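Local coordinates for protein ALKF (Bacillus cereus, PDB 3ZBO) that is of unknown cellular function but is related to the HEAT-like repeat DNA glycosylases and has affinity for branched DNA structures, at residues Y28-A33 and D210-S215; K121-G126 and A133-Y138; S153-M158 and I186-L191. One frame throughout, in Å; residues are numbered along the deposited sequence.

Contact 1 is a surface contact, and contacts 2 and 3 are buried. Contact 1 sets the end of helix 22-30 near the loop between strands 204-207 and 215-218. It is small and polar, with a bridging water and no direct hydrogen bond. Contacts 2 and 3 join helices through apolar side chains. Contact 2 pairs helices 115-124 and 128-144. Contact 3 sets helix 152-165 against the end of helix 171-187. These two contacts touch, because Met158 packs on Ile123 and Tyr138, and Lys154 NZ probably hydrogen-bonds Tyr138 OH. Contact 1 touches neither, and its centre lies about 22 Å from that of contact 2.

Contact 1 (Y28-A33 and D210-S215)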
loop_
_atom_site.group_PDB
_atom_site.type_symbol
_atom_site.label_atom_id
_atom_site.label_comp_id
_atom_site.label_asym_id
_atom_site.label_seq_id
_atom_site.Cartn_x
_atom_site.Cartn_y
_atom_site.Cartn_z
ATOM N N TYR A 28 -15.721 3.468 -1.852
ATOM C CA TYR A 28 -14.942 2.208 -1.825
ATOM C C TYR A 28 -15.375 1.274 -2.902
ATOM O O TYR A 28 -14.516 0.636 -3.585
ATOM C CB TYR A 28 -15.099 1.548 -0.449
ATOM C CG TYR A 28 -14.364 2.204 0.689
ATOM C CD1 TYR A 28 -13.394 3.259 0.503
ATOM C CD2 TYR A 28 -14.622 1.724 1.969
ATOM C CE1 TYR A 28 -12.774 3.779 1.564
ATOM C CE2 TYR A 28 -14.027 2.277 3.057
ATOM C CZ TYR A 28 -13.091 3.270 2.849
ATOM O OH TYR A 28 -12.445 3.780 3.980
ATOM N N ILE A 29 -16.682 1.181 -3.129
ATOM C CA ILE A 29 -17.179 0.333 -4.216
ATOM C C ILE A 29 -16.733 0.873 -5.611
ATOM O O ILE A 29 -16.340 0.053 -6.511
ATOM C CB ILE A 29 -18.723 0.198 -4.070
ATOM C CG1 ILE A 29 -18.982 -0.685 -2.834
ATOM C CG2 ILE A 29 -19.287 -0.512 -5.288
ATOM C CD1 ILE A 29 -20.525 -0.787 -2.498
ATOM N N SER A 30 -16.703 2.193 -5.769
ATOM C CA SER A 30 -16.200 2.799 -6.995
ATOM C C SER A 30 -14.749 2.404 -7.254
ATOM O O SER A 30 -14.307 2.190 -8.377
ATOM C CB SER A 30 -16.393 4.331 -6.890
ATOM O OG SER A 30 -15.215 4.963 -6.512
ATOM N N ASN A 31 -13.998 2.194 -6.170
ATOM C CA ASN A 31 -12.605 1.862 -6.311
ATOM C C ASN A 31 -12.369 0.342 -6.523
ATOM O O ASN A 31 -11.231 -0.096 -6.685
ATOM C CB ASN A 31 -11.822 2.217 -5.043
ATOM C CG ASN A 31 -11.785 3.737 -4.767
ATOM O OD1 ASN A 31 -12.121 4.537 -5.632
ATOM N ND2 ASN A 31 -11.322 4.135 -3.582
ATOM N N GLY A 32 -13.413 -0.464 -6.373
ATOM C CA GLY A 32 -13.318 -1.910 -6.641
ATOM C C GLY A 32 -13.708 -2.783 -5.466
ATOM O O GLY A 32 -13.656 -4.002 -5.611
ATOM N N ALA A 33 -14.095 -2.168 -4.338
ATOM C CA ALA A 33 -14.574 -2.991 -3.162
ATOM C C ALA A 33 -15.904 -3.620 -3.591
ATOM O O ALA A 33 -16.645 -3.063 -4.435
ATOM C CB ALA A 33 -14.784 -2.140 -1.877
ATOM N N ASP A 210 -11.653 -0.201 -14.517
ATOM C CA ASP A 210 -13.063 -0.564 -14.753
ATOM C C ASP A 210 -13.986 0.457 -14.065
ATOM O O ASP A 210 -13.765 0.875 -12.893
ATOM C CB ASP A 210 -13.267 -1.992 -14.252
ATOM C CG ASP A 210 -12.599 -3.025 -15.138
ATOM O OD1 ASP A 210 -12.264 -2.691 -16.300
ATOM O OD2 ASP A 210 -12.427 -4.175 -14.660
ATOM N N ASN A 211 -15.005 0.894 -14.803
ATOM C CA ASN A 211 -16.081 1.713 -14.263
ATOM C C ASN A 211 -15.793 3.174 -14.047
ATOM O O ASN A 211 -16.673 3.922 -13.521
ATOM C CB ASN A 211 -16.673 1.048 -13.010
ATOM C CG ASN A 211 -17.010 -0.418 -13.319
ATOM O OD1 ASN A 211 -17.696 -0.656 -14.297
ATOM N ND2 ASN A 211 -16.417 -1.403 -12.583
ATOM N N LYS A 212 -14.574 3.589 -14.401
ATOM C CA LYS A 212 -14.288 5.017 -14.353
ATOM C C LYS A 212 -13.214 5.321 -15.397
ATOM O O LYS A 212 -12.634 4.401 -15.996
ATOM C CB LYS A 212 -13.924 5.468 -13.001
ATOM C CG LYS A 212 -12.834 4.743 -12.512
ATOM C CD LYS A 212 -13.199 4.583 -11.056
ATOM C CE LYS A 212 -12.446 5.541 -10.313
ATOM N NZ LYS A 212 -12.550 5.272 -8.805
ATOM N N LYS A 213 -12.985 6.606 -15.584
ATOM C CA LYS A 213 -11.988 7.101 -16.525
ATOM C C LYS A 213 -10.608 6.570 -16.096
ATOM O O LYS A 213 -10.401 6.300 -14.858
ATOM C CB LYS A 213 -11.958 8.651 -16.501
ATOM C CG LYS A 213 -13.249 9.327 -16.926
ATOM C CD LYS A 213 -13.038 10.824 -17.293
ATOM C CE LYS A 213 -14.341 11.466 -17.813
ATOM N NZ LYS A 213 -14.937 10.546 -18.820
ATOM N N SER A 214 -9.666 6.521 -17.038
ATOM C CA SER A 214 -8.267 6.262 -16.673
ATOM C C SER A 214 -7.787 7.350 -15.743
ATOM O O SER A 214 -8.222 8.497 -15.761
ATOM C CB SER A 214 -7.420 6.265 -17.918
ATOM O OG SER A 214 -7.710 5.115 -18.710
ATOM N N SER A 215 -6.832 6.955 -14.897
ATOM C CA SER A 215 -6.013 7.895 -14.138
ATOM C C SER A 215 -4.746 8.202 -14.907
ATOM O O SER A 215 -4.029 7.270 -15.257
ATOM C CB SER A 215 -5.721 7.231 -12.802
ATOM O OG SER A 215 -5.016 8.188 -12.052
HETATM O O HOH W 1 -12.789 0.506 -10.448
#
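The flat group that meets the other segment is the side-chain amide of Asn31. Lys212 comes to its oxygen end and lies over neither face. Lys212 NZ is 3.3 Å from Asn31 OD1, but the angle is poor and the pair is not a hydrogen bond. Any attraction between the ammonium group and OD1 is probably weak. On the Asn31 side, the residue also packs on Tyr98 and Met99 of helix 98-110, and its ND2 is hydrogen-bonded elsewhere.

Lys212 NZ also lies 3.5 Å from Ser30 OG. That hydroxyl is hydrogen-bonded to Ile27 O in its own helix. The lysine chain is bent at chi2 (-142°) and chi3 (-101°), which turns its end to the helix terminus. Its CD passes 3.8 Å from Ser30 O.

One water joins the two backbones. It donates to Ser30 O at 3.1 Å and to Asp210 O at 2.7 Å, so both of its hydrogens are used.

The helix end is closed by two backbone bonds. Ala33 N reaches back to Tyr28 O at 2.9 Å, and Gly32 N to Ile29 O at 3.0 Å. Gly32 leaves the helix with a positive phi (123°), which lets the chain turn back into these two bonds and which glycine tolerates. The ammonium group may be favoured here by the partial negative charge of a helix C-terminus.

On the other side, Ser214 OG bonds Glu206 OE2 within the hairpin. The contact sets a Schellman-type helix end beside the connecting loop of a two-stranded antiparallel hairpin.

Contact 2 (K121-G126 and A133-Y138); sequences KWIASG and AGWSCY
Ile123 has CG1 beside its backbone N (chi1 -74°) and CG2 anti to that N. This rotation sends CG1, with CD1, over the face of Trp135 and brings CG2 to the NE1 and CZ2 side of the indole. The Trp135 ring is turned by chi2 of 109° and presents one face to the isoleucine. Ile123 CG1 sits 3.8 Å from the centroid of the five-membered ring, 10° off the ring normal. This is a CH-pi contact. Ile123 CD1 lies over the centre of the same indole, and Ile123 CG2 comes within 3.7 Å of Trp135 NE1. The two side chains cross at about a right angle. Ile123 CD1 also reaches Tyr138 CD1 at 4.1 Å.

Gly134 makes the close approach possible. Its CA is 5.2 Å from Ile123 CA. Having no side chain, Gly134 lets Ile123 CG1 lie against its backbone, 3.8 Å from Gly134 C. Trp122 meets Ala133 and Gly134: its CE3 is 3.7 Å from Ala133 CB, and Gly134 N lies at the ring edge, near the plane.

The end of the first helix is tied internally. Trp122 O accepts from both Ser125 OG, at 2.8 Å, and Ser125 N.

The two segments belong to consecutive helices, 115-124 and 128-144, in an all-helical arrangement consistent with the HEAT-like fold of the related glycosylases. Trp122 also packs on helices 85-94 and 98-110, and its NE1 bonds Asp89. Trp135 and Tyr138 touch helices 152-165 and 171-187, where Phe180 meets Trp135 edge-to-face.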
loop_
_atom_site.group_PDB
_atom_site.type_symbol
_atom_site.label_atom_id
_atom_site.label_comp_id
_atom_site.label_asym_id
_atom_site.label_seq_id
_atom_site.Cartn_x
_atom_site.Cartn_y
_atom_site.Cartn_z
ATOM N N LYS A 121 9.836 -11.063 -3.702
ATOM C CA LYS A 121 9.181 -12.192 -4.295
ATOM C C LYS A 121 7.920 -11.768 -4.975
ATOM O O LYS A 121 7.555 -12.218 -6.077
ATOM C CB LYS A 121 8.869 -13.269 -3.245
ATOM C CG LYS A 121 10.151 -13.953 -2.807
ATOM C CD LYS A 121 9.747 -15.071 -1.812
ATOM C CE LYS A 121 11.017 -15.588 -1.130
ATOM N NZ LYS A 121 10.603 -16.960 -0.529
ATOM N N TRP A 122 7.155 -10.873 -4.316
ATOM C CA TRP A 122 5.931 -10.437 -4.894
ATOM C C TRP A 122 6.136 -9.662 -6.189
ATOM O O TRP A 122 5.377 -9.819 -7.155
ATOM C CB TRP A 122 5.044 -9.602 -3.875
ATOM C CG TRP A 122 4.499 -10.471 -2.816
ATOM C CD1 TRP A 122 4.606 -11.860 -2.738
ATOM C CD2 TRP A 122 3.785 -10.052 -1.656
ATOM N NE1 TRP A 122 3.936 -12.342 -1.569
ATOM C CE2 TRP A 122 3.463 -11.235 -0.882
ATOM C CE3 TRP A 122 3.415 -8.781 -1.165
ATOM C CZ2 TRP A 122 2.716 -11.167 0.291
ATOM C CZ3 TRP A 122 2.742 -8.710 0.030
ATOM C CH2 TRP A 122 2.396 -9.946 0.751
ATOM N N ILE A 123 7.115 -8.781 -6.189
ATOM C CA ILE A 123 7.407 -8.046 -7.439
ATOM C C ILE A 123 7.701 -9.031 -8.606
ATOM O O ILE A 123 7.344 -8.757 -9.754
ATOM C CB ILE A 123 8.535 -7.038 -7.171
ATOM C CG1 ILE A 123 7.982 -5.875 -6.357
ATOM C CG2 ILE A 123 9.177 -6.527 -8.542
ATOM C CD1 ILE A 123 9.099 -4.971 -5.869
ATOM N N ALA A 124 8.442 -10.088 -8.232
ATOM C CA ALA A 124 8.876 -11.114 -9.243
ATOM C C ALA A 124 7.762 -12.016 -9.690
ATOM O O ALA A 124 7.948 -12.883 -10.645
ATOM C CB ALA A 124 9.970 -11.922 -8.634
ATOM N N SER A 125 6.612 -11.952 -9.011
ATOM C CA SER A 125 5.599 -12.962 -9.242
ATOM C C SER A 125 4.887 -12.924 -10.524
ATOM O O SER A 125 4.262 -13.969 -10.962
ATOM C CB SER A 125 4.506 -12.885 -8.148
ATOM O OG SER A 125 3.699 -11.690 -8.309
ATOM N N GLY A 126 4.833 -11.790 -11.194
ATOM C CA GLY A 126 4.033 -11.617 -12.423
ATOM C C GLY A 126 2.544 -11.431 -12.204
ATOM O O GLY A 126 1.805 -11.297 -13.184
ATOM N N ALA A 133 1.393 -4.852 -4.483
ATOM C CA ALA A 133 1.699 -4.848 -3.043
ATOM C C ALA A 133 3.207 -4.784 -2.820
ATOM O O ALA A 133 3.634 -4.068 -1.891
ATOM C CB ALA A 133 1.138 -6.114 -2.354
ATOM N N GLY A 134 4.014 -5.474 -3.667
ATOM C CA GLY A 134 5.429 -5.472 -3.399
ATOM C C GLY A 134 6.014 -4.067 -3.679
ATOM O O GLY A 134 6.806 -3.598 -2.842
ATOM N N TRP A 135 5.639 -3.407 -4.789
ATOM C CA TRP A 135 6.112 -1.985 -5.072
ATOM C C TRP A 135 5.588 -1.089 -3.999
ATOM O O TRP A 135 6.348 -0.214 -3.523
ATOM C CB TRP A 135 5.631 -1.561 -6.445
ATOM C CG TRP A 135 6.370 -2.303 -7.561
ATOM C CD1 TRP A 135 5.906 -3.272 -8.396
ATOM C CD2 TRP A 135 7.728 -2.009 -8.003
ATOM N NE1 TRP A 135 6.903 -3.662 -9.282
ATOM C CE2 TRP A 135 8.011 -2.880 -9.070
ATOM C CE3 TRP A 135 8.711 -1.074 -7.587
ATOM C CZ2 TRP A 135 9.242 -2.879 -9.761
ATOM C CZ3 TRP A 135 9.923 -1.048 -8.239
ATOM C CH2 TRP A 135 10.220 -1.936 -9.329
ATOM N N SER A 136 4.306 -1.273 -3.588
ATOM C CA SER A 136 3.748 -0.400 -2.542
ATOM C C SER A 136 4.554 -0.547 -1.221
ATOM O O SER A 136 4.828 0.463 -0.592
ATOM C CB SER A 136 2.281 -0.720 -2.269
ATOM O OG SER A 136 1.469 -0.442 -3.467
ATOM N N CYS A 137 4.871 -1.782 -0.871
ATOM C CA CYS A 137 5.620 -1.984 0.388
ATOM C C CYS A 137 6.909 -1.230 0.314
ATOM O O CYS A 137 7.249 -0.605 1.359
ATOM C CB CYS A 137 5.850 -3.473 0.468
ATOM S SG CYS A 137 6.760 -3.906 2.012
ATOM N N TYR A 138 7.610 -1.234 -0.816
ATOM C CA TYR A 138 8.840 -0.432 -0.872
ATOM C C TYR A 138 8.562 1.046 -0.622
ATOM O O TYR A 138 9.373 1.746 0.004
ATOM C CB TYR A 138 9.659 -0.587 -2.152
ATOM C CG TYR A 138 10.613 -1.742 -2.053
ATOM C CD1 TYR A 138 10.215 -3.043 -2.394
ATOM C CD2 TYR A 138 11.897 -1.524 -1.524
ATOM C CE1 TYR A 138 11.137 -4.089 -2.248
ATOM C CE2 TYR A 138 12.820 -2.612 -1.435
ATOM C CZ TYR A 138 12.409 -3.824 -1.772
ATOM O OH TYR A 138 13.340 -4.838 -1.640
#

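Contact 3 (S153-M158 and I186-L191)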
loop_
_atom_site.group_PDB
_atom_site.type_symbol
_atom_site.label_atom_id
_atom_site.label_comp_id
_atom_site.label_asym_id
_atom_site.label_seq_id
_atom_site.Cartn_x
_atom_site.Cartn_y
_atom_site.Cartn_z
ATOM N N SER A 153 22.444 0.120 -4.994
ATOM C CA SER A 153 22.373 -0.506 -6.283
ATOM C C SER A 153 21.044 -1.283 -6.511
ATOM O O SER A 153 20.583 -1.282 -7.638
ATOM C CB SER A 153 23.633 -1.484 -6.484
ATOM O OG SER A 153 23.570 -2.471 -5.533
ATOM N N LYS A 154 20.437 -1.883 -5.483
ATOM C CA LYS A 154 19.174 -2.570 -5.650
ATOM C C LYS A 154 18.104 -1.507 -6.019
ATOM O O LYS A 154 17.333 -1.764 -6.958
ATOM C CB LYS A 154 18.752 -3.236 -4.358
ATOM C CG LYS A 154 17.529 -4.123 -4.534
ATOM C CD LYS A 154 17.114 -4.626 -3.088
ATOM C CE LYS A 154 16.153 -5.693 -3.111
ATOM N NZ LYS A 154 15.927 -5.989 -1.638
ATOM N N ILE A 155 18.074 -0.397 -5.251
ATOM C CA ILE A 155 17.043 0.632 -5.615
ATOM C C ILE A 155 17.273 1.183 -7.003
ATOM O O ILE A 155 16.353 1.408 -7.775
ATOM C CB ILE A 155 17.049 1.762 -4.544
ATOM C CG1 ILE A 155 16.742 1.244 -3.156
ATOM C CG2 ILE A 155 16.040 2.908 -4.959
ATOM C CD1 ILE A 155 15.413 0.476 -2.967
ATOM N N SER A 156 18.556 1.404 -7.408
ATOM C CA SER A 156 18.802 1.872 -8.735
ATOM C C SER A 156 18.314 0.897 -9.811
ATOM O O SER A 156 17.720 1.317 -10.825
ATOM C CB SER A 156 20.336 2.129 -8.812
ATOM O OG SER A 156 20.675 2.613 -10.088
ATOM N N ASP A 157 18.561 -0.397 -9.575
ATOM C CA ASP A 157 18.140 -1.410 -10.542
ATOM C C ASP A 157 16.584 -1.453 -10.601
ATOM O O ASP A 157 16.002 -1.637 -11.697
ATOM C CB ASP A 157 18.685 -2.777 -10.127
ATOM C CG ASP A 157 20.163 -2.947 -10.374
ATOM O OD1 ASP A 157 20.746 -2.152 -11.084
ATOM O OD2 ASP A 157 20.659 -3.987 -9.855
ATOM N N MET A 158 15.940 -1.260 -9.451
ATOM C CA MET A 158 14.490 -1.144 -9.416
ATOM C C MET A 158 13.992 0.066 -10.195
ATOM O O MET A 158 12.958 -0.052 -10.934
ATOM C CB MET A 158 14.002 -1.098 -7.962
ATOM C CG MET A 158 14.184 -2.456 -7.268
ATOM S SD MET A 158 13.889 -2.362 -5.542
ATOM C CE MET A 158 12.089 -2.275 -5.505
ATOM N N ILE A 186 11.782 11.613 -3.570
ATOM C CA ILE A 186 11.647 12.452 -2.397
ATOM C C ILE A 186 12.241 11.857 -1.156
ATOM O O ILE A 186 12.864 12.585 -0.346
ATOM C CB ILE A 186 10.131 12.780 -2.225
ATOM C CG1 ILE A 186 9.616 13.589 -3.396
ATOM C CG2 ILE A 186 9.935 13.541 -0.880
ATOM C CD1 ILE A 186 10.447 14.859 -3.774
ATOM N N SER A 187 12.069 10.559 -0.901
ATOM C CA SER A 187 12.452 9.987 0.379
ATOM C C SER A 187 13.760 9.179 0.382
ATOM O O SER A 187 14.138 8.746 1.455
ATOM C CB SER A 187 11.331 9.106 0.940
ATOM O OG SER A 187 10.134 9.892 1.146
ATOM N N TYR A 188 14.390 9.005 -0.757
ATOM C CA TYR A 188 15.675 8.285 -0.843
ATOM C C TYR A 188 16.690 9.111 -1.582
ATOM O O TYR A 188 16.983 8.932 -2.744
ATOM C CB TYR A 188 15.410 6.931 -1.561
ATOM C CG TYR A 188 16.718 6.053 -1.428
ATOM C CD1 TYR A 188 17.089 5.554 -0.221
ATOM C CD2 TYR A 188 17.444 5.802 -2.592
ATOM C CE1 TYR A 188 18.305 4.732 -0.161
ATOM C CE2 TYR A 188 18.594 4.992 -2.607
ATOM C CZ TYR A 188 19.017 4.525 -1.344
ATOM O OH TYR A 188 20.166 3.771 -1.339
ATOM N N VAL A 189 17.242 10.079 -0.829
ATOM C CA VAL A 189 18.110 11.076 -1.474
ATOM C C VAL A 189 19.326 10.546 -2.198
ATOM O O VAL A 189 19.786 11.204 -3.156
ATOM C CB VAL A 189 18.536 12.229 -0.540
ATOM C CG1 VAL A 189 17.338 12.970 -0.039
ATOM C CG2 VAL A 189 19.398 11.772 0.616
ATOM N N PRO A 190 19.843 9.355 -1.823
ATOM C CA PRO A 190 20.973 8.901 -2.712
ATOM C C PRO A 190 20.706 8.795 -4.177
ATOM O O PRO A 190 21.607 8.944 -5.015
ATOM C CB PRO A 190 21.377 7.590 -2.070
ATOM C CG PRO A 190 20.983 7.717 -0.634
ATOM C CD PRO A 190 19.597 8.470 -0.691
ATOM N N LEU A 191 19.451 8.572 -4.573
ATOM C CA LEU A 191 19.093 8.470 -5.953
ATOM C C LEU A 191 18.012 9.500 -6.325
ATOM O O LEU A 191 17.280 9.311 -7.312
ATOM C CB LEU A 191 18.528 7.042 -6.236
ATOM C CG LEU A 191 19.637 5.994 -6.132
ATOM C CD1 LEU A 191 19.054 4.620 -6.223
ATOM C CD2 LEU A 191 20.694 6.189 -7.163
#
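Leu191 CD1 touches both Ile155 and Ser156. It is 3.7 Å from Ile155 CG2. Ile155 CG2 also meets Tyr188 CD2 at 4.0 Å. The side-chain contacts are apolar; the Leu191 CD1 methyl also rests against the backbone, 3.5 Å from Ser156 N. No hydrogen bond crosses between the segments.

The Tyr188 ring lies within this group. Ile155 CG1 is over one face, 4.2 Å above the plane and offset toward the rim. Pro190 CD is over the centre of the opposite face, 3.7 Å above the plane. Leu191 CD1 lies at the ring edge, in plane. Tyr188 reaches Ile155 because its CG is anti to the backbone N (chi1 -170°).

The second segment is the junction between two helices, in an arrangement consistent with the HEAT-like fold of the related glycosylases. Helix 171-187 ends just before Tyr188. A short 3-10 segment, Val189 and Pro190, follows, and Leu191 takes the N-cap position of helix 192-202. Leu191 N bonds back to Tyr188 O at 3.1 Å.

Further out, Phe180 and Val184 of helix 171-187 pack on Ile155, and Val184 also touches Leu191. Leu159 and Glu152 of helix 152-165 touch Leu191 as well.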